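Local coordinates for protein signal recognition particle subunit SRP68 (Chaetomium thermophilum, PDB 4P3G) that probably binds 7S RNA through this RNA-binding domain, as part of the signal recognition particle that directs secretory and membrane proteins to the endoplasmic reticulum, at residues Q158-C163 with M198-Y203; T16-A21 with R82-A87; R74-T79 with A117-K122. One frame throughout, in Å; residues are numbered along the deposited sequence.

Interaction 1: Q158-C163 with M198-Y203; sequences QNWGAC and MRFAAY
Trp160 and Phe200 form the aromatic part of this contact, an offset edge-to-face pair in which Phe200 supplies the edge. The centroid of the six-membered ring of Trp160 lies 5.5 Å from that of Phe200, and the two planes stand at 73°. The touching is done by one corner of each ring, Trp160 CH2 lying 3.5 Å from Phe200 CE2 and close to the plane of the phenyl ring. Although the CB of Phe200 does not aim at the other helix, setting CG anti to the backbone N (chi1 -176°) swings the ring back over to the tryptophan. Phe155 adds a second edge-to-face partner to Trp160, and the carbonyl oxygen of Gln158 sits above one face of the indole, toward its rim.

The other apolar contacts centre on Ala201, whose methyl group is shared by two residues. Its CB meets the indole obliquely, 3.8 Å from Trp160 CE3, and is also 3.8 Å from Cys163 SG. With no longer side chain in the way, the backbones come close: the CA atoms of Trp160 and Ala201 are 5.3 Å apart. Phe200 also packs on Tyr203 of the second subunit, placing the aromatic pair beside a contact between subunits.

A Schellman motif at Gln158 terminates the preceding helix, and Trp160 opens the next. The arrangement is thus a close apolar packing of the first turn of helix 160-181 against the last turns of helix 186-205, as in the antiparallel helix pairs of tetratricopeptide-like folds.

Interaction 2: T16-A21 with R82-A87; sequences TSREKA and RAWAHA
A cation-pi stack of arginine on tryptophan joins helix 10-21 to helix 71-93 at the surface of this all-helical RNA-binding domain. Arg18 lays its guanidinium flat on the indole of Trp84, the two planes differing by 3°. Arg18 CZ is poised 3.7 Å from the centroid of the six-membered ring of Trp84 and only 17° off its normal, so the cationic group lies over the pi cloud rather than at its rim. The overlap continues back along the side chain, where Arg18 CD makes an off-centre CH-pi contact, 4.1 Å from the same centroid.

The backbones remain well apart, with 8.9 Å between the CA atoms of Arg18 and Ala85, and the two long side chains span the interval, crossing at about a right angle. An extended run from CG to NE carries the guanidinium out to the ring, while Trp84 turns its indole to meet it with CG anti to the backbone N (chi1 -177°). Glu81, less than one turn before Trp84, forms a salt bridge with Arg18 NE; it probably offsets part of the charge and helps to fix the rotation of the flat group on the ring. Leu149 of helix 136-156 touches both stacked residues. At the pyrrole end of the indole, Arg18 NH2 lies over one face, 3.5 Å from Trp84 CE2 and 3.6 Å from Trp84 NE1.

Interaction 3: R74-T79 with A117-K122; sequences RLQLLT and ARIAEK. With PO4 (phosphate ion), chain E.
Beyond the contact of Gln76 and Thr79 with Ile119 lie two guanidinium groups: that of Arg74 has Leu78 CD1 over the centre of one face, and that of Arg118 meets a phosphate ion at its edge, near its plane. Arg118 NH1 gives weak hydrogen bonds to two phosphate oxygens, 2.7 Å to O1 and 3.0 Å to O3. The ion, probably from the crystallisation liquor, is also bound by Arg150 NH1, so two arginines probably balance its charge between them.

Between the helices, Ile119 reaches across with both branches. Its CG2 lies 3.5 Å from Gln76 O and 3.7 Å from Gln76 NE2, which a bend at chi2 (-57°) folds back toward the isoleucine. The other branch ends in CD1, 3.4 Å from Thr79 CG2. Thr79 OG1 donates to Leu75 O, reaching that oxygen from the face opposite the one used by Thr79 N; the bond probably helps to hold the side chain's rotation, with the methyl facing Ile119. A serine here, lacking CG2, would probably open a gap beside Ile119 CD1 and leave that methyl less confined.

Within these segments Ile119 alone carries the packing of helix 103-128 on helix 71-93, with helix 27-44 next to Thr79 through Leu38. Tyr145 of helix 136-156 touches Leu77 and Ala120, and helix 10-21 packs on Leu77 and Leu78 through Phe13.

In the fold
From the N terminus, residues 16-21 on helix 10-21 open interaction 2, and residues 74-79 open interaction 3 before residues 82-87 complete interaction 2. Residues 117-122 then close interaction 3, so the two loops cross. Helix 71-93 serves both contacts at adjoining places, linking helix 10-21 to helix 103-128; the centres of interactions 2 and 3 are about 13 Å apart. Interaction 1 follows in series, the chain running through helix 136-156 before residues 158-163 meet residues 198-203. It closes the hairpin formed by helices 160-181 and 186-205, bringing the start of the first back to the end of the second, with its centre about 23 Å from that of interaction 2 and about 24 Å from that of interaction 3. Helix 136-156 touches residues of all three contacts.

Interaction 1: Q158-C163 with M198-Y203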
loop_
_atom_site.group_PDB
_atom_site.type_symbol
_atom_site.label_atom_id
_atom_site.label_comp_id
_atom_site.label_asym_id
_atom_site.label_seq_id
_atom_site.Cartn_x
_atom_site.Cartn_y
_atom_site.Cartn_z
ATOM N N GLN A 158 11.158 8.766 -19.188
ATOM C CA GLN A 158 9.735 8.569 -18.945
ATOM C C GLN A 158 9.337 7.096 -19.073
ATOM O O GLN A 158 8.191 6.757 -19.370
ATOM C CB GLN A 158 8.920 9.502 -19.852
ATOM C CG GLN A 158 8.978 10.915 -19.336
ATOM C CD GLN A 158 8.477 11.956 -20.314
ATOM O OE1 GLN A 158 8.219 11.671 -21.486
ATOM N NE2 GLN A 158 8.362 13.190 -19.836
ATOM N N ASN A 159 10.305 6.223 -18.836
ATOM C CA ASN A 159 10.069 4.791 -18.840
ATOM C C ASN A 159 9.818 4.346 -17.407
ATOM O O ASN A 159 10.712 3.829 -16.743
ATOM C CB ASN A 159 11.275 4.094 -19.458
ATOM C CG ASN A 159 11.048 2.624 -19.682
ATOM O OD1 ASN A 159 10.078 2.036 -19.180
ATOM N ND2 ASN A 159 11.934 2.013 -20.463
ATOM N N TRP A 160 8.596 4.586 -16.930
ATOM C CA TRP A 160 8.274 4.518 -15.503
ATOM C C TRP A 160 8.483 3.183 -14.819
ATOM O O TRP A 160 8.989 3.138 -13.704
ATOM C CB TRP A 160 6.846 4.989 -15.262
ATOM C CG TRP A 160 6.547 6.290 -15.921
ATOM C CD1 TRP A 160 5.637 6.513 -16.904
ATOM C CD2 TRP A 160 7.183 7.548 -15.673
ATOM N NE1 TRP A 160 5.631 7.834 -17.264
ATOM C CE2 TRP A 160 6.586 8.497 -16.533
ATOM C CE3 TRP A 160 8.192 7.976 -14.798
ATOM C CZ2 TRP A 160 6.972 9.842 -16.560
ATOM C CZ3 TRP A 160 8.569 9.314 -14.814
ATOM C CH2 TRP A 160 7.943 10.231 -15.681
ATOM N N GLY A 161 8.075 2.094 -15.450
ATOM C CA GLY A 161 8.252 0.812 -14.808
ATOM C C GLY A 161 9.706 0.460 -14.556
ATOM O O GLY A 161 10.101 0.199 -13.422
ATOM N N ALA A 162 10.520 0.545 -15.602
ATOM C CA ALA A 162 11.919 0.143 -15.515
ATOM C C ALA A 162 12.639 0.958 -14.467
ATOM O O ALA A 162 13.486 0.452 -13.739
ATOM C CB ALA A 162 12.589 0.316 -16.855
ATOM N N CYS A 163 12.286 2.230 -14.405
ATOM C CA CYS A 163 12.896 3.183 -13.493
ATOM C C CYS A 163 12.598 2.780 -12.046
ATOM O O CYS A 163 13.420 2.976 -11.132
ATOM C CB CYS A 163 12.400 4.598 -13.828
ATOM S SG CYS A 163 11.751 5.586 -12.461
HETATM N N MSE A 198 10.176 7.979 -6.781
HETATM C CA MSE A 198 9.427 6.754 -6.836
HETATM C C MSE A 198 7.939 7.058 -6.766
HETATM O O MSE A 198 7.158 6.495 -7.535
HETATM C CB MSE A 198 9.834 5.850 -5.696
HETATM C CG MSE A 198 11.252 5.318 -5.827
HETATM SE SE MSE A 198 11.525 3.826 -4.601
HETATM C CE MSE A 198 10.725 2.442 -5.736
ATOM N N ARG A 199 7.545 7.954 -5.863
ATOM C CA ARG A 199 6.138 8.267 -5.733
ATOM C C ARG A 199 5.595 8.793 -7.045
ATOM O O ARG A 199 4.485 8.454 -7.444
ATOM C CB ARG A 199 5.913 9.272 -4.639
ATOM C CG ARG A 199 6.164 8.712 -3.264
ATOM C CD ARG A 199 5.680 9.701 -2.246
ATOM N NE ARG A 199 5.822 9.246 -0.864
ATOM C CZ ARG A 199 4.973 8.427 -0.249
ATOM N NH1 ARG A 199 3.907 7.954 -0.896
ATOM N NH2 ARG A 199 5.191 8.100 1.020
ATOM N N PHE A 200 6.389 9.603 -7.726
ATOM C CA PHE A 200 5.968 10.169 -8.991
ATOM C C PHE A 200 5.846 9.099 -10.059
ATOM O O PHE A 200 4.827 9.008 -10.764
ATOM C CB PHE A 200 6.951 11.244 -9.434
ATOM C CG PHE A 200 6.538 11.955 -10.679
ATOM C CD1 PHE A 200 5.618 12.978 -10.636
ATOM C CD2 PHE A 200 7.076 11.588 -11.906
ATOM C CE1 PHE A 200 5.233 13.624 -11.800
ATOM C CE2 PHE A 200 6.700 12.229 -13.074
ATOM C CZ PHE A 200 5.775 13.259 -13.018
ATOM N N ALA A 201 6.904 8.311 -10.203
ATOM C CA ALA A 201 6.920 7.263 -11.212
ATOM C C ALA A 201 5.827 6.234 -10.950
ATOM O O ALA A 201 5.258 5.679 -11.885
ATOM C CB ALA A 201 8.269 6.596 -11.268
ATOM N N ALA A 202 5.551 5.953 -9.681
ATOM C CA ALA A 202 4.526 4.969 -9.352
ATOM C C ALA A 202 3.170 5.550 -9.751
ATOM O O ALA A 202 2.340 4.875 -10.352
ATOM C CB ALA A 202 4.566 4.620 -7.887
ATOM N N TYR A 203 2.984 6.834 -9.477
ATOM C CA TYR A 203 1.790 7.517 -9.922
ATOM C C TYR A 203 1.647 7.438 -11.440
ATOM O O TYR A 203 0.581 7.101 -11.943
ATOM C CB TYR A 203 1.835 8.976 -9.515
ATOM C CG TYR A 203 0.682 9.733 -10.095
ATOM C CD1 TYR A 203 -0.621 9.516 -9.629
ATOM C CD2 TYR A 203 0.874 10.622 -11.151
ATOM C CE1 TYR A 203 -1.687 10.180 -10.175
ATOM C CE2 TYR A 203 -0.190 11.288 -11.704
ATOM C CZ TYR A 203 -1.477 11.069 -11.218
ATOM O OH TYR A 203 -2.546 11.746 -11.773
#

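Interaction 2: T16-A21 with R82-A87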
loop_
_atom_site.group_PDB
_atom_site.type_symbol
_atom_site.label_atom_id
_atom_site.label_comp_id
_atom_site.label_asym_id
_atom_site.label_seq_id
_atom_site.Cartn_x
_atom_site.Cartn_y
_atom_site.Cartn_z
ATOM N N THR A 16 28.428 14.818 -1.118
ATOM C CA THR A 16 29.254 15.933 -0.673
ATOM C C THR A 16 29.533 16.901 -1.818
ATOM O O THR A 16 29.337 18.106 -1.680
ATOM C CB THR A 16 30.586 15.452 -0.113
ATOM O OG1 THR A 16 30.368 14.785 1.136
ATOM C CG2 THR A 16 31.533 16.634 0.109
ATOM N N SER A 17 29.968 16.375 -2.957
ATOM C CA SER A 17 30.290 17.212 -4.102
ATOM C C SER A 17 29.075 17.987 -4.574
ATOM O O SER A 17 29.183 19.161 -4.929
ATOM C CB SER A 17 30.816 16.372 -5.259
ATOM O OG SER A 17 31.948 15.635 -4.872
ATOM N N ARG A 18 27.912 17.343 -4.541
ATOM C CA ARG A 18 26.701 17.989 -5.004
ATOM C C ARG A 18 26.391 19.124 -4.040
ATOM O O ARG A 18 26.125 20.250 -4.467
ATOM C CB ARG A 18 25.553 16.992 -5.054
ATOM C CG ARG A 18 25.729 15.929 -6.108
ATOM C CD ARG A 18 24.473 15.127 -6.213
ATOM N NE ARG A 18 24.570 13.996 -7.126
ATOM C CZ ARG A 18 23.593 13.113 -7.304
ATOM N NH1 ARG A 18 22.447 13.225 -6.627
ATOM N NH2 ARG A 18 23.758 12.121 -8.163
ATOM N N GLU A 19 26.520 18.842 -2.745
ATOM C CA GLU A 19 26.287 19.843 -1.719
ATOM C C GLU A 19 27.287 20.983 -1.840
ATOM O O GLU A 19 26.915 22.121 -1.572
ATOM C CB GLU A 19 26.336 19.251 -0.317
ATOM C CG GLU A 19 25.201 18.287 -0.004
ATOM C CD GLU A 19 25.407 17.588 1.322
ATOM O OE1 GLU A 19 26.455 17.845 1.948
ATOM O OE2 GLU A 19 24.533 16.792 1.735
ATOM N N LYS A 20 28.541 20.691 -2.212
ATOM C CA LYS A 20 29.562 21.739 -2.334
ATOM C C LYS A 20 29.172 22.761 -3.389
ATOM O O LYS A 20 29.169 23.965 -3.139
ATOM C CB LYS A 20 30.925 21.180 -2.754
ATOM C CG LYS A 20 31.890 22.347 -3.097
ATOM C CD LYS A 20 33.181 21.979 -3.809
ATOM C CE LYS A 20 34.136 21.224 -2.930
ATOM N NZ LYS A 20 35.326 20.825 -3.714
ATOM N N ALA A 21 28.847 22.260 -4.571
ATOM C CA ALA A 21 28.587 23.100 -5.724
ATOM C C ALA A 21 27.271 23.854 -5.645
ATOM O O ALA A 21 27.140 24.940 -6.210
ATOM C CB ALA A 21 28.634 22.288 -6.962
ATOM N N ARG A 82 29.957 14.168 -13.592
ATOM C CA ARG A 82 29.978 15.257 -14.561
ATOM C C ARG A 82 28.825 15.112 -15.578
ATOM O O ARG A 82 28.118 16.071 -15.869
ATOM C CB ARG A 82 31.341 15.333 -15.265
ATOM C CG ARG A 82 31.552 16.627 -16.050
ATOM C CD ARG A 82 32.951 16.722 -16.626
ATOM N NE ARG A 82 33.095 15.795 -17.740
ATOM C CZ ARG A 82 34.127 15.770 -18.573
ATOM N NH1 ARG A 82 35.143 16.610 -18.407
ATOM N NH2 ARG A 82 34.155 14.880 -19.557
ATOM N N ALA A 83 28.579 13.898 -16.047
ATOM C CA ALA A 83 27.468 13.645 -16.968
ATOM C C ALA A 83 26.138 13.970 -16.305
ATOM O O ALA A 83 25.206 14.433 -16.955
ATOM C CB ALA A 83 27.477 12.199 -17.437
ATOM N N TRP A 84 26.050 13.662 -15.017
ATOM C CA TRP A 84 24.870 13.936 -14.235
ATOM C C TRP A 84 24.629 15.445 -14.188
ATOM O O TRP A 84 23.488 15.924 -14.338
ATOM C CB TRP A 84 25.050 13.391 -12.825
ATOM C CG TRP A 84 23.846 13.562 -11.967
ATOM C CD1 TRP A 84 22.741 12.759 -11.948
ATOM C CD2 TRP A 84 23.600 14.614 -11.021
ATOM N NE1 TRP A 84 21.826 13.248 -11.046
ATOM C CE2 TRP A 84 22.334 14.378 -10.458
ATOM C CE3 TRP A 84 24.328 15.732 -10.603
ATOM C CZ2 TRP A 84 21.773 15.219 -9.505
ATOM C CZ3 TRP A 84 23.775 16.570 -9.635
ATOM C CH2 TRP A 84 22.512 16.307 -9.102
ATOM N N ALA A 85 25.712 16.190 -13.974
ATOM C CA ALA A 85 25.648 17.643 -13.849
ATOM C C ALA A 85 25.150 18.253 -15.156
ATOM O O ALA A 85 24.276 19.130 -15.186
ATOM C CB ALA A 85 27.022 18.184 -13.518
ATOM N N HIS A 86 25.704 17.751 -16.247
ATOM C CA HIS A 86 25.360 18.245 -17.559
ATOM C C HIS A 86 23.869 17.986 -17.799
ATOM O O HIS A 86 23.141 18.855 -18.285
ATOM C CB HIS A 86 26.268 17.596 -18.611
ATOM C CG HIS A 86 26.125 18.175 -19.979
ATOM N ND1 HIS A 86 25.394 19.314 -20.240
ATOM C CD2 HIS A 86 26.596 17.749 -21.179
ATOM C CE1 HIS A 86 25.411 19.560 -21.537
ATOM N NE2 HIS A 86 26.134 18.622 -22.129
ATOM N N ALA A 87 23.417 16.791 -17.442
ATOM C CA ALA A 87 22.017 16.436 -17.608
ATOM C C ALA A 87 21.132 17.318 -16.729
ATOM O O ALA A 87 20.094 17.798 -17.186
ATOM C CB ALA A 87 21.798 14.990 -17.299
#

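Interaction 3: R74-T79 with A117-K122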
loop_
_atom_site.group_PDB
_atom_site.type_symbol
_atom_site.label_atom_id
_atom_site.label_comp_id
_atom_site.label_asym_id
_atom_site.label_seq_id
_atom_site.Cartn_x
_atom_site.Cartn_y
_atom_site.Cartn_z
ATOM N N ARG A 74 38.064 7.515 -7.614
ATOM C CA ARG A 74 37.692 8.920 -7.683
ATOM C C ARG A 74 37.511 9.385 -9.129
ATOM O O ARG A 74 36.579 10.131 -9.440
ATOM C CB ARG A 74 38.725 9.790 -6.992
ATOM C CG ARG A 74 38.302 11.228 -6.885
ATOM C CD ARG A 74 39.100 11.955 -5.813
ATOM N NE ARG A 74 38.505 13.258 -5.553
ATOM C CZ ARG A 74 39.007 14.408 -5.984
ATOM N NH1 ARG A 74 40.144 14.419 -6.673
ATOM N NH2 ARG A 74 38.367 15.541 -5.713
ATOM N N LEU A 75 38.355 8.887 -10.020
ATOM C CA LEU A 75 38.245 9.220 -11.427
ATOM C C LEU A 75 36.861 8.847 -11.965
ATOM O O LEU A 75 36.253 9.612 -12.711
ATOM C CB LEU A 75 39.316 8.482 -12.222
ATOM C CG LEU A 75 39.398 8.872 -13.696
ATOM C CD1 LEU A 75 39.886 10.301 -13.800
ATOM C CD2 LEU A 75 40.321 7.935 -14.454
ATOM N N GLN A 76 36.375 7.669 -11.593
ATOM C CA GLN A 76 35.094 7.184 -12.081
ATOM C C GLN A 76 33.908 7.987 -11.555
ATOM O O GLN A 76 32.947 8.234 -12.276
ATOM C CB GLN A 76 34.923 5.721 -11.719
ATOM C CG GLN A 76 35.980 4.842 -12.336
ATOM C CD GLN A 76 36.017 4.955 -13.844
ATOM O OE1 GLN A 76 36.852 5.665 -14.401
ATOM N NE2 GLN A 76 35.110 4.244 -14.517
ATOM N N LEU A 77 33.966 8.378 -10.293
ATOM C CA LEU A 77 32.895 9.156 -9.697
ATOM C C LEU A 77 32.782 10.518 -10.397
ATOM O O LEU A 77 31.701 10.925 -10.842
ATOM C CB LEU A 77 33.181 9.339 -8.213
ATOM C CG LEU A 77 33.030 7.992 -7.499
ATOM C CD1 LEU A 77 33.122 8.126 -5.983
ATOM C CD2 LEU A 77 31.753 7.272 -7.930
ATOM N N LEU A 78 33.916 11.196 -10.531
ATOM C CA LEU A 78 33.954 12.517 -11.153
ATOM C C LEU A 78 33.436 12.402 -12.578
ATOM O O LEU A 78 32.726 13.282 -13.079
ATOM C CB LEU A 78 35.373 13.086 -11.147
ATOM C CG LEU A 78 35.888 13.349 -9.726
ATOM C CD1 LEU A 78 37.352 13.829 -9.684
ATOM C CD2 LEU A 78 34.969 14.302 -8.982
ATOM N N THR A 79 33.795 11.309 -13.234
ATOM C CA THR A 79 33.371 11.112 -14.599
ATOM C C THR A 79 31.872 10.975 -14.681
ATOM O O THR A 79 31.231 11.650 -15.474
ATOM C CB THR A 79 34.037 9.880 -15.206
ATOM O OG1 THR A 79 35.461 9.997 -15.066
ATOM C CG2 THR A 79 33.702 9.788 -16.671
ATOM N N ALA A 117 25.278 6.288 -15.728
ATOM C CA ALA A 117 24.857 4.994 -15.186
ATOM C C ALA A 117 25.856 3.911 -15.578
ATOM O O ALA A 117 26.333 3.161 -14.724
ATOM C CB ALA A 117 23.488 4.632 -15.686
ATOM N N ARG A 118 26.206 3.861 -16.861
ATOM C CA ARG A 118 27.146 2.859 -17.352
ATOM C C ARG A 118 28.476 2.947 -16.597
ATOM O O ARG A 118 29.052 1.927 -16.214
ATOM C CB ARG A 118 27.394 3.055 -18.847
ATOM C CG ARG A 118 26.285 2.560 -19.717
ATOM C CD ARG A 118 26.670 2.496 -21.185
ATOM N NE ARG A 118 27.052 3.800 -21.718
ATOM C CZ ARG A 118 26.206 4.645 -22.299
ATOM N NH1 ARG A 118 24.925 4.335 -22.388
ATOM N NH2 ARG A 118 26.629 5.811 -22.765
ATOM N N ILE A 119 28.944 4.165 -16.342
ATOM C CA ILE A 119 30.214 4.322 -15.652
ATOM C C ILE A 119 30.110 3.817 -14.219
ATOM O O ILE A 119 30.976 3.081 -13.753
ATOM C CB ILE A 119 30.698 5.808 -15.675
ATOM C CG1 ILE A 119 31.114 6.187 -17.086
ATOM C CG2 ILE A 119 31.895 6.030 -14.730
ATOM C CD1 ILE A 119 31.080 7.683 -17.312
ATOM N N ALA A 120 29.034 4.189 -13.537
ATOM C CA ALA A 120 28.842 3.777 -12.153
ATOM C C ALA A 120 28.601 2.289 -12.063
ATOM O O ALA A 120 28.997 1.655 -11.088
ATOM C CB ALA A 120 27.709 4.531 -11.518
ATOM N N GLU A 121 27.935 1.731 -13.067
ATOM C CA GLU A 121 27.636 0.303 -13.031
ATOM C C GLU A 121 28.918 -0.506 -13.137
ATOM O O GLU A 121 29.107 -1.493 -12.413
ATOM C CB GLU A 121 26.641 -0.095 -14.131
ATOM C CG GLU A 121 25.215 0.338 -13.825
ATOM C CD GLU A 121 24.277 0.255 -15.026
ATOM O OE1 GLU A 121 24.738 -0.103 -16.132
ATOM O OE2 GLU A 121 23.067 0.526 -14.844
ATOM N N LYS A 122 29.815 -0.065 -14.010
ATOM C CA LYS A 122 31.083 -0.739 -14.162
ATOM C C LYS A 122 31.916 -0.602 -12.888
ATOM O O LYS A 122 32.718 -1.489 -12.558
ATOM C CB LYS A 122 31.848 -0.190 -15.360
ATOM C CG LYS A 122 31.166 -0.420 -16.683
ATOM C CD LYS A 122 32.152 -0.241 -17.832
ATOM C CE LYS A 122 31.690 -0.984 -19.085
ATOM N NZ LYS A 122 30.399 -0.455 -19.620
HETATM P P PO4 E . 22.639 1.973 -21.360
HETATM O O1 PO4 E . 22.920 3.354 -20.824
HETATM O O2 PO4 E . 22.813 0.952 -20.254
HETATM O O3 PO4 E . 23.591 1.649 -22.489
HETATM O O4 PO4 E . 21.230 1.924 -21.907
#